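Local coordinates for protein p1 (PDB 6TY0) that suppresses RNA silencing in the host of rice yellow mottle virus, using a zinc-finger architecture, and is thought to bind RNA, at residues E5-P10 against Y23-T28; R47-P52 against F80-P85. All blocks are in the same frame, centred on the assembly; numbering follows the deposited sequence.

Overall arrangement
Both contacts belong to one mixed four-stranded sheet in the N-terminal part of p1, away from the four-cysteine zinc site. Interaction 1 pairs strand 2-10 with the outer strand 26-32; interaction 2 pairs strand 45-51 with the short outer strand 80-81. Strands 2-10 and 45-51 are neighbours, and the contact centres are about 9 Å apart. Val6, Ile8, Ala26 and Thr28, and Ala48, Phe50, Phe80 and Ile83, are buried; His25, Leu27, Arg47 and Asn82 lie at the surface. Residues 5-10 and 23-28 are joined mainly by backbone bonding, whereas 47-52 and 80-85 add an aromatic pair and a side-chain hydrogen bond between Asp49 and Asn82. Ile8 packing on Phe80 and a Pro10-Arg47 hydrogen bond tie them together.

Interaction 1: residues E5-P10 against Y23-T28; sequences EVLIRP and YTHALT
Val6 and Thr28 meet on the buried face of this antiparallel strand pair, where the methyl CG2 of Thr28 lies 3.7 Å from CB of Val6. Thr28 turns OG1 anti to its N (chi1 -173°), which sets that methyl between N and the carbonyl carbon and against Val6. One pair further on, Ile8 CB faces Ala26 CB at 4.3 Å, and Val77 and Phe80 cover the same face. Four backbone bonds close the seam: Val6 and Thr28 exchange two, Ile8 and Ala26 two more, the shortest from Ile8 N to Ala26 O at 2.7 Å.

The other face, with Leu7, Leu27, Arg9 and His25, is more open to solvent. Leu27 sends CD1 to 4.2 Å from Leu7 CB, while Leu7 CD1 reaches obliquely to His25 CD2 at 3.8 Å. Arg9 crosses the His25 side chain at a slant, CG 4.0 Å from His25 CB, and Glu5 OE1 only grazes the methyls of Leu27. Past these, the chain from helix 15-21 comes in at Thr24, whose carbonyl O lies 3.3 Å from Pro10 CD.

The four nearly straight bonds satisfy the backbone polar groups facing across the seam, while Ile8 and Ala26 beside them meet through carbon.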
loop_
_atom_site.group_PDB
_atom_site.type_symbol
_atom_site.label_atom_id
_atom_site.label_comp_id
_atom_site.label_asym_id
_atom_site.label_seq_id
_atom_site.Cartn_x
_atom_site.Cartn_y
_atom_site.Cartn_z
ATOM N N GLU A 5 -3.457 -1.148 -11.068
ATOM C CA GLU A 5 -2.696 -1.958 -11.976
ATOM C C GLU A 5 -1.749 -1.117 -12.830
ATOM O O GLU A 5 -2.123 -0.046 -13.316
ATOM C CB GLU A 5 -3.638 -2.714 -12.928
ATOM C CG GLU A 5 -4.652 -3.603 -12.222
ATOM C CD GLU A 5 -5.155 -4.772 -13.076
ATOM O OE1 GLU A 5 -4.950 -4.777 -14.314
ATOM O OE2 GLU A 5 -5.770 -5.696 -12.490
ATOM N N VAL A 6 -0.547 -1.631 -13.024
ATOM C CA VAL A 6 0.471 -0.986 -13.833
ATOM C C VAL A 6 0.951 -1.956 -14.909
ATOM O O VAL A 6 1.401 -3.052 -14.596
ATOM C CB VAL A 6 1.687 -0.609 -12.997
ATOM C CG1 VAL A 6 2.722 0.094 -13.858
ATOM C CG2 VAL A 6 1.259 0.270 -11.824
ATOM N N LEU A 7 0.781 -1.568 -16.170
ATOM C CA LEU A 7 1.197 -2.390 -17.321
ATOM C C LEU A 7 2.534 -1.873 -17.779
ATOM O O LEU A 7 2.703 -0.661 -17.977
ATOM C CB LEU A 7 0.199 -2.270 -18.455
ATOM C CG LEU A 7 0.532 -3.018 -19.753
ATOM C CD1 LEU A 7 0.514 -4.526 -19.574
ATOM C CD2 LEU A 7 -0.500 -2.607 -20.793
ATOM N N ILE A 8 3.506 -2.753 -17.871
ATOM C CA ILE A 8 4.834 -2.352 -18.337
ATOM C C ILE A 8 5.194 -3.103 -19.626
ATOM O O ILE A 8 5.146 -4.333 -19.653
ATOM C CB ILE A 8 5.860 -2.621 -17.253
ATOM C CG1 ILE A 8 5.549 -1.725 -16.042
ATOM C CG2 ILE A 8 7.266 -2.351 -17.752
ATOM C CD1 ILE A 8 6.147 -2.275 -14.800
ATOM N N ARG A 9 5.522 -2.368 -20.669
ATOM C CA ARG A 9 5.980 -2.975 -21.950
ATOM C C ARG A 9 7.371 -2.425 -22.342
ATOM O O ARG A 9 7.747 -1.353 -21.876
ATOM C CB ARG A 9 4.980 -2.671 -23.048
ATOM C CG ARG A 9 3.569 -3.186 -22.808
ATOM C CD ARG A 9 2.828 -3.299 -24.125
ATOM N NE ARG A 9 1.557 -2.580 -24.156
ATOM C CZ ARG A 9 1.426 -1.251 -24.255
ATOM N NH1 ARG A 9 2.493 -0.461 -24.286
ATOM N NH2 ARG A 9 0.212 -0.701 -24.299
ATOM N N PRO A 10 8.113 -3.138 -23.210
ATOM C CA PRO A 10 9.514 -2.813 -23.477
ATOM C C PRO A 10 9.642 -1.511 -24.267
ATOM O O PRO A 10 8.747 -1.153 -25.043
ATOM C CB PRO A 10 10.010 -3.989 -24.341
ATOM C CG PRO A 10 8.898 -5.001 -24.336
ATOM C CD PRO A 10 7.640 -4.237 -24.083
ATOM N N TYR A 23 8.891 -12.600 -23.859
ATOM C CA TYR A 23 8.384 -11.913 -22.609
ATOM C C TYR A 23 8.076 -10.474 -22.914
ATOM O O TYR A 23 8.953 -9.613 -22.834
ATOM C CB TYR A 23 9.400 -12.011 -21.507
ATOM C CG TYR A 23 8.853 -11.821 -20.128
ATOM C CD1 TYR A 23 8.399 -12.904 -19.420
ATOM C CD2 TYR A 23 8.791 -10.556 -19.529
ATOM C CE1 TYR A 23 7.891 -12.773 -18.164
ATOM C CE2 TYR A 23 8.290 -10.409 -18.245
ATOM C CZ TYR A 23 7.839 -11.522 -17.568
ATOM O OH TYR A 23 7.327 -11.476 -16.290
ATOM N N THR A 24 6.830 -10.236 -23.314
ATOM C CA THR A 24 6.428 -9.015 -23.979
ATOM C C THR A 24 5.858 -7.928 -23.028
ATOM O O THR A 24 5.629 -6.795 -23.460
ATOM C CB THR A 24 5.341 -9.330 -25.035
ATOM O OG1 THR A 24 4.165 -9.880 -24.397
ATOM C CG2 THR A 24 5.884 -10.336 -26.036
ATOM N N HIS A 25 5.578 -8.279 -21.775
ATOM C CA HIS A 25 5.005 -7.298 -20.855
ATOM C C HIS A 25 4.980 -7.816 -19.453
ATOM O O HIS A 25 5.007 -9.046 -19.226
ATOM C CB HIS A 25 3.574 -6.893 -21.274
ATOM C CG HIS A 25 2.544 -7.945 -21.008
ATOM N ND1 HIS A 25 2.270 -8.957 -21.899
ATOM C CD2 HIS A 25 1.710 -8.135 -19.957
ATOM C CE1 HIS A 25 1.312 -9.727 -21.413
ATOM N NE2 HIS A 25 0.953 -9.249 -20.238
ATOM N N ALA A 26 4.913 -6.883 -18.497
ATOM C CA ALA A 26 4.663 -7.220 -17.089
ATOM C C ALA A 26 3.424 -6.480 -16.618
ATOM O O ALA A 26 3.223 -5.322 -16.942
ATOM C CB ALA A 26 5.850 -6.837 -16.230
ATOM N N LEU A 27 2.562 -7.162 -15.896
ATOM C CA LEU A 27 1.378 -6.529 -15.319
ATOM C C LEU A 27 1.606 -6.593 -13.827
ATOM O O LEU A 27 1.752 -7.679 -13.290
ATOM C CB LEU A 27 0.088 -7.243 -15.703
ATOM C CG LEU A 27 -1.211 -6.565 -15.243
ATOM C CD1 LEU A 27 -1.378 -5.176 -15.845
ATOM C CD2 LEU A 27 -2.426 -7.395 -15.621
ATOM N N THR A 28 1.698 -5.446 -13.151
ATOM C CA THR A 28 1.947 -5.482 -11.722
ATOM C C THR A 28 0.872 -4.668 -11.036
ATOM O O THR A 28 0.037 -4.039 -11.690
ATOM C CB THR A 28 3.365 -5.004 -11.369
ATOM O OG1 THR A 28 3.601 -5.226 -9.978
ATOM C CG2 THR A 28 3.570 -3.542 -11.664
#

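Interaction 2: residues R47-P52 against F80-P85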
loop_
_atom_site.group_PDB
_atom_site.type_symbol
_atom_site.label_atom_id
_atom_site.label_comp_id
_atom_site.label_asym_id
_atom_site.label_seq_id
_atom_site.Cartn_x
_atom_site.Cartn_y
_atom_site.Cartn_z
ATOM N N ARG A 47 6.515 2.311 -20.423
ATOM C CA ARG A 47 7.527 1.693 -21.248
ATOM C C ARG A 47 8.778 1.702 -20.444
ATOM O O ARG A 47 9.168 2.742 -19.908
ATOM C CB ARG A 47 7.773 2.499 -22.530
ATOM C CG ARG A 47 6.646 2.437 -23.519
ATOM C CD ARG A 47 6.802 1.240 -24.429
ATOM N NE ARG A 47 5.583 1.048 -25.197
ATOM C CZ ARG A 47 5.292 -0.035 -25.911
ATOM N NH1 ARG A 47 6.138 -1.060 -25.990
ATOM N NH2 ARG A 47 4.137 -0.090 -26.557
ATOM N N ALA A 48 9.421 0.549 -20.350
ATOM C CA ALA A 48 10.686 0.437 -19.671
ATOM C C ALA A 48 11.600 -0.511 -20.423
ATOM O O ALA A 48 11.176 -1.186 -21.373
ATOM C CB ALA A 48 10.466 -0.079 -18.260
ATOM N N ASP A 49 12.833 -0.616 -19.940
ATOM C CA ASP A 49 13.866 -1.395 -20.623
ATOM C C ASP A 49 13.862 -2.855 -20.209
ATOM O O ASP A 49 14.236 -3.172 -19.080
ATOM C CB ASP A 49 15.255 -0.851 -20.305
ATOM C CG ASP A 49 15.539 0.481 -21.003
ATOM O OD1 ASP A 49 15.061 0.723 -22.146
ATOM O OD2 ASP A 49 16.240 1.281 -20.357
ATOM N N PHE A 50 13.498 -3.728 -21.145
ATOM C CA PHE A 50 13.572 -5.152 -20.886
ATOM C C PHE A 50 15.027 -5.520 -20.634
ATOM O O PHE A 50 15.922 -5.063 -21.312
ATOM C CB PHE A 50 12.990 -5.970 -22.026
ATOM C CG PHE A 50 13.200 -7.450 -21.847
ATOM C CD1 PHE A 50 12.369 -8.186 -21.002
ATOM C CD2 PHE A 50 14.237 -8.112 -22.502
ATOM C CE1 PHE A 50 12.567 -9.530 -20.790
ATOM C CE2 PHE A 50 14.425 -9.475 -22.305
ATOM C CZ PHE A 50 13.589 -10.182 -21.451
ATOM N N ASN A 51 15.265 -6.329 -19.634
ATOM C CA ASN A 51 16.582 -6.818 -19.381
ATOM C C ASN A 51 16.495 -8.179 -18.723
ATOM O O ASN A 51 15.868 -8.300 -17.674
ATOM C CB ASN A 51 17.310 -5.876 -18.455
ATOM C CG ASN A 51 18.740 -6.303 -18.232
ATOM O OD1 ASN A 51 19.024 -7.439 -17.863
ATOM N ND2 ASN A 51 19.650 -5.392 -18.456
ATOM N N PRO A 52 17.141 -9.206 -19.311
ATOM C CA PRO A 52 16.869 -10.583 -18.865
ATOM C C PRO A 52 17.432 -10.974 -17.538
ATOM O O PRO A 52 17.056 -12.005 -17.033
ATOM C CB PRO A 52 17.488 -11.460 -19.963
ATOM C CG PRO A 52 18.413 -10.560 -20.706
ATOM C CD PRO A 52 17.816 -9.180 -20.619
ATOM N N PHE A 80 12.469 -5.948 -16.006
ATOM C CA PHE A 80 12.302 -4.610 -16.532
ATOM C C PHE A 80 13.071 -3.677 -15.594
ATOM O O PHE A 80 13.118 -3.874 -14.358
ATOM C CB PHE A 80 10.851 -4.193 -16.654
ATOM C CG PHE A 80 10.174 -4.736 -17.847
ATOM C CD1 PHE A 80 10.370 -4.177 -19.070
ATOM C CD2 PHE A 80 9.353 -5.831 -17.742
ATOM C CE1 PHE A 80 9.735 -4.667 -20.192
ATOM C CE2 PHE A 80 8.718 -6.349 -18.857
ATOM C CZ PHE A 80 8.902 -5.764 -20.082
ATOM N N THR A 81 13.680 -2.679 -16.204
ATOM C CA THR A 81 14.551 -1.805 -15.472
ATOM C C THR A 81 14.373 -0.351 -15.972
ATOM O O THR A 81 13.749 -0.111 -17.022
ATOM C CB THR A 81 15.983 -2.400 -15.553
ATOM O OG1 THR A 81 16.714 -2.003 -14.397
ATOM C CG2 THR A 81 16.711 -1.996 -16.840
ATOM N N ASN A 82 14.887 0.635 -15.223
ATOM C CA ASN A 82 14.635 2.062 -15.570
ATOM C C ASN A 82 13.165 2.352 -15.758
ATOM O O ASN A 82 12.757 2.990 -16.733
ATOM C CB ASN A 82 15.343 2.478 -16.847
ATOM C CG ASN A 82 16.824 2.215 -16.787
ATOM O OD1 ASN A 82 17.464 2.427 -15.751
ATOM N ND2 ASN A 82 17.382 1.699 -17.892
ATOM N N ILE A 83 12.352 1.853 -14.833
ATOM C CA ILE A 83 10.926 1.992 -14.982
ATOM C C ILE A 83 10.565 3.459 -14.622
ATOM O O ILE A 83 10.917 3.931 -13.552
ATOM C CB ILE A 83 10.187 0.991 -14.073
ATOM C CG1 ILE A 83 10.640 -0.471 -14.388
ATOM C CG2 ILE A 83 8.680 1.122 -14.293
ATOM C CD1 ILE A 83 10.112 -1.524 -13.412
ATOM N N PRO A 84 9.867 4.169 -15.504
ATOM C CA PRO A 84 9.571 5.561 -15.139
ATOM C C PRO A 84 8.780 5.641 -13.791
ATOM O O PRO A 84 7.858 4.858 -13.572
ATOM C CB PRO A 84 8.722 6.085 -16.299
ATOM C CG PRO A 84 8.949 5.122 -17.445
ATOM C CD PRO A 84 9.281 3.796 -16.809
ATOM N N PRO A 85 9.179 6.558 -12.895
ATOM C CA PRO A 85 8.419 6.868 -11.670
ATOM C C PRO A 85 7.012 7.298 -12.027
ATOM O O PRO A 85 6.822 7.983 -13.001
ATOM C CB PRO A 85 9.168 8.066 -11.078
ATOM C CG PRO A 85 10.474 8.142 -11.805
ATOM C CD PRO A 85 10.241 7.555 -13.157
#
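Aromatic packing comes first: Phe50 and Phe80, a non-hydrogen-bonded antiparallel pair, form a T-shaped stack in which the edge of the Phe50 ring points at the face of Phe80, with ring centroids 5.9 Å apart and planes at 77°. Phe50 holds CG anti to its backbone N (chi1 173°), carrying the ring toward helix 15-21, where Ala18 and Val21 touch it. Phe80 instead swings back over the partner strand, its CE1 4.0 Å from Phe50 CB, with the carbonyl O of Ala48 at its ring edge.

The remaining apolar contacts gather on Ala48, whose CB lies 3.9 Å from Ile83 CG1 and 4.3 Å from Pro84 CD. The same proline carbon comes within 3.3 Å of Arg47 O.

Strand 80-81 forms one edge of the four-stranded mixed sheet. Between these two segments its pairing has a single hydrogen-bonded pair, Asp49 with Thr81, before the chain turns away through Asn82.

Of the backbone bonds, Asp49 N donates to Thr81 O over 3.1 Å in the carbonyl plane, whereas Thr81 N approaches Asp49 O tilted out of that plane.

Among side chains, Asn82 ND2 donates at 2.7 Å to Asp49 OD2, which accepts through its anti lone pair, on the side away from OD1. OD2 sits in the plane of the Asn82 amide, though the carboxylate plane is turned 86° against it. The other oxygen, OD1, is hydrogen-bonded to Thr11 OG1.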